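Local structure of S-adenosylmethionine-dependent methyltransferase (Clostridium acetobutylicum, 1Y8C) at residues S182-D187 against Y191-E196; N155-D160 against V164-E169; C2-A7 against E76-S81. The protein probably transfers a methyl group from S-adenosylmethionine to an unspecified acceptor. One frame throughout, in Å; residues are numbered along the deposited sequence.

Interaction 1: residues S182-D187 against Y191-E196; sequences SFFVRD and YKRFDE
Phe-183 with Phe-194 and Val-185 with Lys-192 are the hydrogen-bonded pairs of an antiparallel ladder, each exchanging two backbone bonds. Phe-183 N donates to Phe-194 O at 2.8 Å, and Val-185 N to Lys-192 O at 3.0 Å. At the intervening non-hydrogen-bonded pairs CA-H groups lean on carbonyls instead, as where Arg-193 CA lies 3.3 Å from Phe-183 O.

Apolar contacts divide between the two faces of the hairpin. On one, Phe-183 CB and Phe-194 CB touch at 3.6 Å, and Val-185 CG2 meets the Phe-194 ring obliquely; Phe-6 of helix 3-15 stacks on Phe-194 and meets Phe-183 edge to face. On the other, Tyr-191 holds CG beside its own backbone N (chi1 -77°), a setting that brings the ring against Arg-186, whose CA makes a CH-pi contact over its face while Arg-186 CG approaches Tyr-191 CZ to 3.5 Å. The extended chain of Arg-193 runs across the Phe-184 ring, with CG over a face and Arg-193 CD 3.6 Å from Phe-184 CZ.

Polar side chains gather on this second face. Asp-195 OD1 receives Arg-193 NE at 2.8 Å on its syn side, and Ser-182 OG at 3.0 Å on the anti side, tilted out of the carboxylate plane. The in-plane Arg-193 NE bond sets the turn of the guanidinium, and Ser-182 helps hold the carboxylate; the hairpin is largely apolar toward helix 3-15, with aromatic and charged groups mixed on the other face.

Interaction 2: residues N155-D160 against V164-E169; sequences NDFNYD and VFYYWE
Tyr-166 and Tyr-159 come together through contrasting first torsions: Tyr-166 CG stands between its backbone N and carbonyl carbon (chi1 81°), tipping the ring toward the neighbouring strand, whereas Tyr-159 CG is anti to the backbone N (chi1 178°). As a result Tyr-159 CB sits over the Tyr-166 ring, 3.3 Å from Tyr-166 CE2, in a CH-pi contact. The two rings are nearly parallel, at 8°, but slid so far apart that they barely overlap. At the far end of the same ring, Tyr-166 OH meets the edge of Phe-157, 3.8 Å from Phe-157 CD2. Leu-13 and Ile-14 of helix 3-15 touch Tyr-166 on this face.

Along the backbone, Phe-157 with Trp-168 and Tyr-159 with Tyr-166 form hydrogen-bonded antiparallel pairs. Phe-157 N reaches Trp-168 O at 2.8 Å, and Tyr-159 N reaches Tyr-166 O at 3.0 Å.

The reverse face mixes polar groups with rings. The Asn-158 amide lies almost parallel to the Tyr-167 ring, Asn-158 OD1 being 3.5 Å from Tyr-167 CD1, while Phe-165 takes Tyr-159 O over one face and the Asp-160 carboxylate at its edge. Side chains here thus meet mainly through van der Waals and CH-pi contacts, with a few polar groups against rings, and directional hydrogen bonding between the segments rests with the backbone.

Interaction 3: residues C2-A7 against E76-S81; sequences CYNKFA and ENKFRS
Lys-78 and Asn-4 make the one direct contact between 76-81 and 2-7, a meeting of side-chain ends across backbones whose nearest CA atoms, those of Asn-4 and Lys-78, are 8.9 Å apart. Along 76-81, Glu-76 comes first and turns to its own helix: its carboxylate lies over the face of the Arg-80 guanidinium, Glu-76 OE1 3.4 Å from Arg-80 NH1, a pairing of charges with no N-H aimed at the oxygen. Asn-77, one residue on, is weakly bonded to Glu-74, whose other carboxylate oxygen accepts from Asn-4 N.

Lys-78 then reaches across to Asn-4. Its chain is stretched until it bends at chi3 (-57°), and Lys-78 NZ donates to Asn-4 OD1 at 2.7 Å, approaching from above the carbonyl plane, 39° out of it. Asn-4 sends its amide across because CG is anti to the backbone N (chi1 176°). The ammonium has a second acceptor in Thr-48 O, so the lysine links helix, amide and loop. Phe-79 turns to Leu-84, Pro-86 and Thr-52, and Ser-81 OG bonds to Lys-78 O at 3.0 Å, on a lone pair.

Helix 69-81 connects parallel strands 61-65 and 87-89 in a beta-alpha-beta crossover, a feature of Rossmann-like folds. The strand order 3-2-1-4-5-7-6, with antiparallel strand 237-244, and the glycine-rich turn holding Thr-48 mark a class I methyltransferase, where that turn normally borders the S-adenosylmethionine site.

In the fold
Read from the N terminus, the first contact to open is interaction 3, which closes a long loop from 2-7 to 76-81 and so ties the opening helix to the mixed Rossmann-like sheet region. Interaction 2 follows, closing the short hairpin of strands 157-161 and 164-173, and interaction 1 closes the next, of strands 176-186 and 191-201. The three are in series; none nests in or crosses another. Interactions 1 and 2 share one four-stranded antiparallel sheet, joined by backbone bonds such as Phe-184 N to Phe-165 O. Helix 3-15 completes the chain of contacts, since Phe-6 packs on interaction 1, whereas interactions 2 and 3 do not touch, their nearest atoms being about 7 Å apart.

Interaction 1: residues S182-D187 against Y191-E196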
loop_
_atom_site.group_PDB
_atom_site.type_symbol
_atom_site.label_atom_id
_atom_site.label_comp_id
_atom_site.label_asym_id
_atom_site.label_seq_id
_atom_site.Cartn_x
_atom_site.Cartn_y
_atom_site.Cartn_z
ATOM N N SER A 182 -13.545 13.555 -7.760
ATOM C CA SER A 182 -13.643 14.919 -7.279
ATOM C C SER A 182 -14.289 14.904 -5.893
ATOM O O SER A 182 -15.438 14.465 -5.729
ATOM C CB SER A 182 -14.506 15.760 -8.218
ATOM O OG SER A 182 -13.886 15.907 -9.493
ATOM N N PHE A 183 -13.535 15.367 -4.903
ATOM C CA PHE A 183 -14.013 15.444 -3.536
ATOM C C PHE A 183 -14.349 16.868 -3.201
ATOM O O PHE A 183 -13.773 17.795 -3.746
ATOM C CB PHE A 183 -12.946 14.987 -2.534
ATOM C CG PHE A 183 -12.797 13.510 -2.435
ATOM C CD1 PHE A 183 -11.851 12.840 -3.206
ATOM C CD2 PHE A 183 -13.631 12.781 -1.596
ATOM C CE1 PHE A 183 -11.736 11.460 -3.143
ATOM C CE2 PHE A 183 -13.529 11.406 -1.523
ATOM C CZ PHE A 183 -12.578 10.735 -2.301
ATOM N N PHE A 184 -15.294 17.027 -2.293
ATOM C CA PHE A 184 -15.699 18.329 -1.800
ATOM C C PHE A 184 -15.855 18.075 -0.319
ATOM O O PHE A 184 -16.738 17.331 0.092
ATOM C CB PHE A 184 -17.029 18.753 -2.407
ATOM C CG PHE A 184 -16.899 19.393 -3.747
ATOM C CD1 PHE A 184 -17.168 18.676 -4.906
ATOM C CD2 PHE A 184 -16.484 20.721 -3.855
ATOM C CE1 PHE A 184 -17.022 19.274 -6.158
ATOM C CE2 PHE A 184 -16.336 21.328 -5.097
ATOM C CZ PHE A 184 -16.602 20.608 -6.253
ATOM N N VAL A 185 -14.971 18.656 0.478
ATOM C CA VAL A 185 -15.030 18.458 1.914
ATOM C C VAL A 185 -15.519 19.701 2.631
ATOM O O VAL A 185 -15.122 20.817 2.300
ATOM C CB VAL A 185 -13.656 18.082 2.482
ATOM C CG1 VAL A 185 -13.774 17.792 3.970
ATOM C CG2 VAL A 185 -13.105 16.865 1.744
ATOM N N ARG A 186 -16.389 19.501 3.616
ATOM C CA ARG A 186 -16.940 20.607 4.397
ATOM C C ARG A 186 -15.850 21.280 5.230
ATOM O O ARG A 186 -14.993 20.612 5.806
ATOM C CB ARG A 186 -18.036 20.088 5.334
ATOM C CG ARG A 186 -19.445 20.557 5.002
ATOM C CD ARG A 186 -19.630 22.031 5.324
ATOM N NE ARG A 186 -19.414 22.328 6.740
ATOM C CZ ARG A 186 -20.114 21.795 7.741
ATOM N NH1 ARG A 186 -21.087 20.924 7.492
ATOM N NH2 ARG A 186 -19.844 22.140 8.999
ATOM N N ASP A 187 -15.894 22.604 5.290
ATOM C CA ASP A 187 -14.932 23.380 6.067
ATOM C C ASP A 187 -15.684 24.576 6.636
ATOM O O ASP A 187 -15.238 25.721 6.535
ATOM C CB ASP A 187 -13.773 23.844 5.175
ATOM C CG ASP A 187 -12.663 24.539 5.959
ATOM O OD1 ASP A 187 -12.245 24.009 7.014
ATOM O OD2 ASP A 187 -12.184 25.606 5.506
ATOM N N TYR A 191 -16.721 24.792 1.116
ATOM C CA TYR A 191 -16.175 23.474 0.823
ATOM C C TYR A 191 -14.860 23.641 0.106
ATOM O O TYR A 191 -14.657 24.624 -0.610
ATOM C CB TYR A 191 -17.086 22.671 -0.101
ATOM C CG TYR A 191 -18.293 22.071 0.548
ATOM C CD1 TYR A 191 -19.406 22.848 0.853
ATOM C CD2 TYR A 191 -18.333 20.718 0.842
ATOM C CE1 TYR A 191 -20.532 22.287 1.434
ATOM C CE2 TYR A 191 -19.449 20.149 1.423
ATOM C CZ TYR A 191 -20.547 20.939 1.717
ATOM O OH TYR A 191 -21.649 20.369 2.304
ATOM N N LYS A 192 -13.971 22.671 0.296
ATOM C CA LYS A 192 -12.681 22.684 -0.372
ATOM C C LYS A 192 -12.675 21.508 -1.336
ATOM O O LYS A 192 -13.072 20.399 -0.976
ATOM C CB LYS A 192 -11.527 22.565 0.632
ATOM C CG LYS A 192 -10.149 22.689 -0.030
ATOM C CD LYS A 192 -9.059 23.163 0.936
ATOM C CE LYS A 192 -8.642 22.080 1.933
ATOM N NZ LYS A 192 -7.617 22.559 2.923
ATOM N N ARG A 193 -12.240 21.753 -2.565
ATOM C CA ARG A 193 -12.211 20.699 -3.570
ATOM C C ARG A 193 -10.911 19.882 -3.584
ATOM O O ARG A 193 -9.847 20.376 -3.216
ATOM C CB ARG A 193 -12.478 21.312 -4.947
ATOM C CG ARG A 193 -12.524 20.315 -6.082
ATOM C CD ARG A 193 -13.174 20.912 -7.337
ATOM N NE ARG A 193 -13.292 19.915 -8.400
ATOM C CZ ARG A 193 -13.990 20.079 -9.518
ATOM N NH1 ARG A 193 -14.640 21.210 -9.731
ATOM N NH2 ARG A 193 -14.041 19.105 -10.424
ATOM N N PHE A 194 -11.027 18.620 -3.991
ATOM C CA PHE A 194 -9.898 17.699 -4.087
ATOM C C PHE A 194 -10.056 16.793 -5.299
ATOM O O PHE A 194 -10.826 15.842 -5.253
ATOM C CB PHE A 194 -9.802 16.785 -2.860
ATOM C CG PHE A 194 -9.328 17.464 -1.615
ATOM C CD1 PHE A 194 -10.197 18.244 -0.859
ATOM C CD2 PHE A 194 -8.013 17.310 -1.186
ATOM C CE1 PHE A 194 -9.764 18.856 0.314
ATOM C CE2 PHE A 194 -7.570 17.918 -0.018
ATOM C CZ PHE A 194 -8.446 18.695 0.736
ATOM N N ASP A 195 -9.333 17.068 -6.377
ATOM C CA ASP A 195 -9.427 16.222 -7.560
ATOM C C ASP A 195 -8.337 15.160 -7.563
ATOM O O ASP A 195 -7.168 15.489 -7.694
ATOM C CB ASP A 195 -9.305 17.062 -8.831
ATOM C CG ASP A 195 -10.417 18.076 -8.965
ATOM O OD1 ASP A 195 -11.589 17.702 -8.741
ATOM O OD2 ASP A 195 -10.124 19.245 -9.311
ATOM N N GLU A 196 -8.713 13.892 -7.424
ATOM C CA GLU A 196 -7.734 12.805 -7.434
ATOM C C GLU A 196 -7.903 11.970 -8.690
ATOM O O GLU A 196 -9.015 11.582 -9.049
ATOM C CB GLU A 196 -7.905 11.894 -6.216
ATOM C CG GLU A 196 -7.671 12.568 -4.863
ATOM C CD GLU A 196 -6.199 12.769 -4.524
ATOM O OE1 GLU A 196 -5.481 11.757 -4.363
ATOM O OE2 GLU A 196 -5.766 13.939 -4.413
#

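Interaction 2: residues N155-D160 against V164-E169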
loop_
_atom_site.group_PDB
_atom_site.type_symbol
_atom_site.label_atom_id
_atom_site.label_comp_id
_atom_site.label_asym_id
_atom_site.label_seq_id
_atom_site.Cartn_x
_atom_site.Cartn_y
_atom_site.Cartn_z
ATOM N N ASN A 155 -17.950 2.051 -13.672
ATOM C CA ASN A 155 -19.103 2.482 -12.877
ATOM C C ASN A 155 -18.905 3.859 -12.240
ATOM O O ASN A 155 -18.065 4.025 -11.355
ATOM C CB ASN A 155 -19.392 1.471 -11.756
ATOM C CG ASN A 155 -19.848 0.111 -12.276
ATOM O OD1 ASN A 155 -20.825 0.013 -13.024
ATOM N ND2 ASN A 155 -19.153 -0.947 -11.861
ATOM N N ASP A 156 -19.677 4.845 -12.678
ATOM C CA ASP A 156 -19.587 6.178 -12.094
ATOM C C ASP A 156 -20.489 6.168 -10.845
ATOM O O ASP A 156 -21.548 5.545 -10.849
ATOM C CB ASP A 156 -20.029 7.234 -13.128
ATOM C CG ASP A 156 -21.509 7.138 -13.497
ATOM O OD1 ASP A 156 -22.023 6.005 -13.706
ATOM O OD2 ASP A 156 -22.151 8.217 -13.598
ATOM N N PHE A 157 -20.075 6.843 -9.777
ATOM C CA PHE A 157 -20.854 6.842 -8.542
ATOM C C PHE A 157 -20.806 8.174 -7.793
ATOM O O PHE A 157 -19.770 8.847 -7.761
ATOM C CB PHE A 157 -20.335 5.719 -7.631
ATOM C CG PHE A 157 -21.102 5.548 -6.349
ATOM C CD1 PHE A 157 -22.398 5.047 -6.359
ATOM C CD2 PHE A 157 -20.527 5.891 -5.126
ATOM C CE1 PHE A 157 -23.109 4.885 -5.172
ATOM C CE2 PHE A 157 -21.229 5.735 -3.927
ATOM C CZ PHE A 157 -22.521 5.235 -3.950
ATOM N N ASN A 158 -21.933 8.543 -7.184
ATOM C CA ASN A 158 -22.040 9.784 -6.411
ATOM C C ASN A 158 -22.296 9.451 -4.944
ATOM O O ASN A 158 -23.114 8.587 -4.632
ATOM C CB ASN A 158 -23.191 10.641 -6.942
ATOM C CG ASN A 158 -22.834 11.374 -8.214
ATOM O OD1 ASN A 158 -22.213 12.442 -8.183
ATOM N ND2 ASN A 158 -23.212 10.800 -9.343
ATOM N N TYR A 159 -21.593 10.145 -4.057
ATOM C CA TYR A 159 -21.714 9.945 -2.616
ATOM C C TYR A 159 -22.011 11.292 -2.002
ATOM O O TYR A 159 -21.435 12.292 -2.417
ATOM C CB TYR A 159 -20.397 9.420 -2.044
ATOM C CG TYR A 159 -20.384 9.209 -0.544
ATOM C CD1 TYR A 159 -20.788 7.995 0.010
ATOM C CD2 TYR A 159 -19.958 10.226 0.325
ATOM C CE1 TYR A 159 -20.771 7.790 1.394
ATOM C CE2 TYR A 159 -19.933 10.038 1.711
ATOM C CZ TYR A 159 -20.345 8.813 2.237
ATOM O OH TYR A 159 -20.343 8.611 3.599
ATOM N N ASP A 160 -22.891 11.330 -1.006
ATOM C CA ASP A 160 -23.231 12.599 -0.382
ATOM C C ASP A 160 -23.573 12.545 1.099
ATOM O O ASP A 160 -24.749 12.574 1.452
ATOM C CB ASP A 160 -24.405 13.244 -1.131
ATOM C CG ASP A 160 -24.720 14.657 -0.638
ATOM O OD1 ASP A 160 -25.780 15.199 -1.041
ATOM O OD2 ASP A 160 -23.908 15.231 0.133
ATOM N N VAL A 164 -18.978 15.322 3.502
ATOM C CA VAL A 164 -18.114 14.986 2.387
ATOM C C VAL A 164 -18.958 14.603 1.185
ATOM O O VAL A 164 -19.865 13.781 1.288
ATOM C CB VAL A 164 -17.184 13.809 2.726
ATOM C CG1 VAL A 164 -16.349 13.434 1.511
ATOM C CG2 VAL A 164 -16.278 14.189 3.877
ATOM N N PHE A 165 -18.653 15.211 0.046
ATOM C CA PHE A 165 -19.360 14.936 -1.200
ATOM C C PHE A 165 -18.324 14.546 -2.264
ATOM O O PHE A 165 -17.283 15.197 -2.380
ATOM C CB PHE A 165 -20.115 16.183 -1.664
ATOM C CG PHE A 165 -20.829 15.996 -2.964
ATOM C CD1 PHE A 165 -22.171 15.638 -2.989
ATOM C CD2 PHE A 165 -20.131 16.078 -4.168
ATOM C CE1 PHE A 165 -22.808 15.353 -4.199
ATOM C CE2 PHE A 165 -20.750 15.797 -5.379
ATOM C CZ PHE A 165 -22.093 15.431 -5.396
ATOM N N TYR A 166 -18.605 13.501 -3.039
ATOM C CA TYR A 166 -17.667 13.086 -4.071
ATOM C C TYR A 166 -18.304 12.384 -5.264
ATOM O O TYR A 166 -19.301 11.683 -5.122
ATOM C CB TYR A 166 -16.557 12.199 -3.464
ATOM C CG TYR A 166 -16.890 10.730 -3.248
ATOM C CD1 TYR A 166 -17.131 9.884 -4.333
ATOM C CD2 TYR A 166 -16.924 10.176 -1.959
ATOM C CE1 TYR A 166 -17.394 8.526 -4.154
ATOM C CE2 TYR A 166 -17.188 8.809 -1.764
ATOM C CZ TYR A 166 -17.423 7.988 -2.873
ATOM O OH TYR A 166 -17.682 6.632 -2.730
ATOM N N TYR A 167 -17.728 12.600 -6.444
ATOM C CA TYR A 167 -18.192 11.968 -7.668
ATOM C C TYR A 167 -17.003 11.157 -8.157
ATOM O O TYR A 167 -15.921 11.700 -8.392
ATOM C CB TYR A 167 -18.591 13.013 -8.704
ATOM C CG TYR A 167 -18.865 12.440 -10.067
ATOM C CD1 TYR A 167 -19.647 11.298 -10.222
ATOM C CD2 TYR A 167 -18.363 13.048 -11.208
ATOM C CE1 TYR A 167 -19.927 10.779 -11.484
ATOM C CE2 TYR A 167 -18.633 12.534 -12.472
ATOM C CZ TYR A 167 -19.416 11.398 -12.602
ATOM O OH TYR A 167 -19.683 10.895 -13.859
ATOM N N TRP A 168 -17.205 9.856 -8.307
ATOM C CA TRP A 168 -16.132 8.954 -8.718
ATOM C C TRP A 168 -16.455 8.268 -10.046
ATOM O O TRP A 168 -17.435 7.549 -10.150
ATOM C CB TRP A 168 -15.926 7.935 -7.581
ATOM C CG TRP A 168 -14.970 6.805 -7.847
ATOM C CD1 TRP A 168 -14.222 6.607 -8.973
ATOM C CD2 TRP A 168 -14.687 5.699 -6.978
ATOM N NE1 TRP A 168 -13.496 5.453 -8.863
ATOM C CE2 TRP A 168 -13.754 4.879 -7.651
ATOM C CE3 TRP A 168 -15.118 5.331 -5.700
ATOM C CZ2 TRP A 168 -13.254 3.688 -7.084
ATOM C CZ3 TRP A 168 -14.620 4.146 -5.135
ATOM C CH2 TRP A 168 -13.696 3.347 -5.827
ATOM N N GLU A 169 -15.636 8.505 -11.064
ATOM C CA GLU A 169 -15.863 7.880 -12.362
ATOM C C GLU A 169 -14.746 6.875 -12.679
ATOM O O GLU A 169 -13.563 7.201 -12.599
ATOM C CB GLU A 169 -15.920 8.937 -13.468
ATOM C CG GLU A 169 -16.921 8.615 -14.569
ATOM C CD GLU A 169 -16.513 9.149 -15.934
ATOM O OE1 GLU A 169 -16.216 10.356 -16.043
ATOM O OE2 GLU A 169 -16.499 8.355 -16.899
#

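Interaction 3: residues C2-A7 against E76-S81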
loop_
_atom_site.group_PDB
_atom_site.type_symbol
_atom_site.label_atom_id
_atom_site.label_comp_id
_atom_site.label_asym_id
_atom_site.label_seq_id
_atom_site.Cartn_x
_atom_site.Cartn_y
_atom_site.Cartn_z
ATOM N N CYS A 2 -4.546 17.725 8.136
ATOM C CA CYS A 2 -5.323 18.230 6.992
ATOM C C CYS A 2 -5.302 17.157 5.901
ATOM O O CYS A 2 -6.276 16.420 5.728
ATOM C CB CYS A 2 -4.714 19.547 6.464
ATOM S SG CYS A 2 -5.713 20.472 5.223
ATOM N N TYR A 3 -4.188 17.072 5.173
ATOM C CA TYR A 3 -4.020 16.067 4.121
ATOM C C TYR A 3 -4.128 14.695 4.790
ATOM O O TYR A 3 -4.502 13.701 4.161
ATOM C CB TYR A 3 -2.647 16.224 3.453
ATOM C CG TYR A 3 -2.421 15.230 2.470
ATOM N N ASN A 4 -3.800 14.654 6.080
ATOM C CA ASN A 4 -3.877 13.424 6.852
ATOM C C ASN A 4 -5.360 13.076 7.033
ATOM O O ASN A 4 -5.754 11.916 6.907
ATOM C CB ASN A 4 -3.183 13.607 8.213
ATOM C CG ASN A 4 -3.318 12.384 9.117
ATOM O OD1 ASN A 4 -3.027 11.254 8.713
ATOM N ND2 ASN A 4 -3.749 12.610 10.355
ATOM N N LYS A 5 -6.178 14.091 7.306
ATOM C CA LYS A 5 -7.613 13.894 7.495
ATOM C C LYS A 5 -8.199 13.347 6.202
ATOM O O LYS A 5 -8.950 12.370 6.201
ATOM C CB LYS A 5 -8.292 15.224 7.835
ATOM C CG LYS A 5 -9.753 15.110 8.266
ATOM C CD LYS A 5 -10.454 16.470 8.206
ATOM C CE LYS A 5 -10.533 16.971 6.754
ATOM N NZ LYS A 5 -11.031 18.372 6.597
ATOM N N PHE A 6 -7.845 13.993 5.098
ATOM C CA PHE A 6 -8.320 13.591 3.785
ATOM C C PHE A 6 -7.919 12.137 3.493
ATOM O O PHE A 6 -8.701 11.365 2.928
ATOM C CB PHE A 6 -7.748 14.527 2.715
ATOM C CG PHE A 6 -8.180 14.179 1.322
ATOM C CD1 PHE A 6 -9.506 14.341 0.928
ATOM C CD2 PHE A 6 -7.279 13.621 0.422
ATOM C CE1 PHE A 6 -9.922 13.946 -0.339
ATOM C CE2 PHE A 6 -7.687 13.225 -0.842
ATOM C CZ PHE A 6 -9.011 13.386 -1.224
ATOM N N ALA A 7 -6.701 11.768 3.877
ATOM C CA ALA A 7 -6.220 10.407 3.665
ATOM C C ALA A 7 -7.140 9.389 4.356
ATOM O O ALA A 7 -7.395 8.305 3.822
ATOM C CB ALA A 7 -4.791 10.266 4.194
ATOM N N GLU A 76 5.642 12.792 8.833
ATOM C CA GLU A 76 6.683 13.300 9.717
ATOM C C GLU A 76 6.088 14.010 10.930
ATOM O O GLU A 76 6.542 13.811 12.059
ATOM C CB GLU A 76 7.602 14.259 8.970
ATOM C CG GLU A 76 8.724 14.811 9.826
ATOM C CD GLU A 76 9.761 15.550 9.008
ATOM O OE1 GLU A 76 9.436 16.634 8.457
ATOM O OE2 GLU A 76 10.906 15.037 8.911
ATOM N N ASN A 77 5.076 14.838 10.707
ATOM C CA ASN A 77 4.456 15.536 11.821
ATOM C C ASN A 77 3.805 14.537 12.765
ATOM O O ASN A 77 3.877 14.679 13.991
ATOM C CB ASN A 77 3.427 16.526 11.305
ATOM C CG ASN A 77 4.042 17.550 10.386
ATOM O OD1 ASN A 77 5.094 18.125 10.695
ATOM N ND2 ASN A 77 3.400 17.786 9.245
ATOM N N LYS A 78 3.178 13.524 12.184
ATOM C CA LYS A 78 2.532 12.482 12.958
ATOM C C LYS A 78 3.586 11.737 13.768
ATOM O O LYS A 78 3.492 11.643 14.987
ATOM C CB LYS A 78 1.809 11.528 12.013
ATOM C CG LYS A 78 1.210 10.303 12.677
ATOM C CD LYS A 78 0.424 9.479 11.668
ATOM C CE LYS A 78 -0.663 10.308 11.013
ATOM N NZ LYS A 78 -1.384 9.482 10.023
ATOM N N PHE A 79 4.597 11.211 13.093
ATOM C CA PHE A 79 5.648 10.489 13.793
ATOM C C PHE A 79 6.203 11.313 14.950
ATOM O O PHE A 79 6.378 10.808 16.054
ATOM C CB PHE A 79 6.763 10.123 12.819
ATOM C CG PHE A 79 6.314 9.224 11.704
ATOM C CD1 PHE A 79 6.992 9.218 10.489
ATOM C CD2 PHE A 79 5.228 8.365 11.876
ATOM C CE1 PHE A 79 6.603 8.371 9.461
ATOM C CE2 PHE A 79 4.832 7.515 10.855
ATOM C CZ PHE A 79 5.519 7.515 9.645
ATOM N N ARG A 80 6.465 12.588 14.697
ATOM C CA ARG A 80 7.002 13.469 15.721
ATOM C C ARG A 80 6.094 13.619 16.937
ATOM O O ARG A 80 6.557 13.537 18.071
ATOM C CB ARG A 80 7.298 14.843 15.119
ATOM C CG ARG A 80 8.603 14.896 14.349
ATOM C CD ARG A 80 8.724 16.174 13.528
ATOM N NE ARG A 80 10.077 16.340 13.005
ATOM C CZ ARG A 80 10.422 17.229 12.077
ATOM N NH1 ARG A 80 9.507 18.041 11.556
ATOM N NH2 ARG A 80 11.689 17.310 11.674
ATOM N N SER A 81 4.805 13.835 16.708
ATOM C CA SER A 81 3.876 14.000 17.817
ATOM C C SER A 81 3.737 12.718 18.632
ATOM O O SER A 81 3.151 12.722 19.714
ATOM C CB SER A 81 2.503 14.428 17.306
ATOM O OG SER A 81 1.812 13.337 16.738
#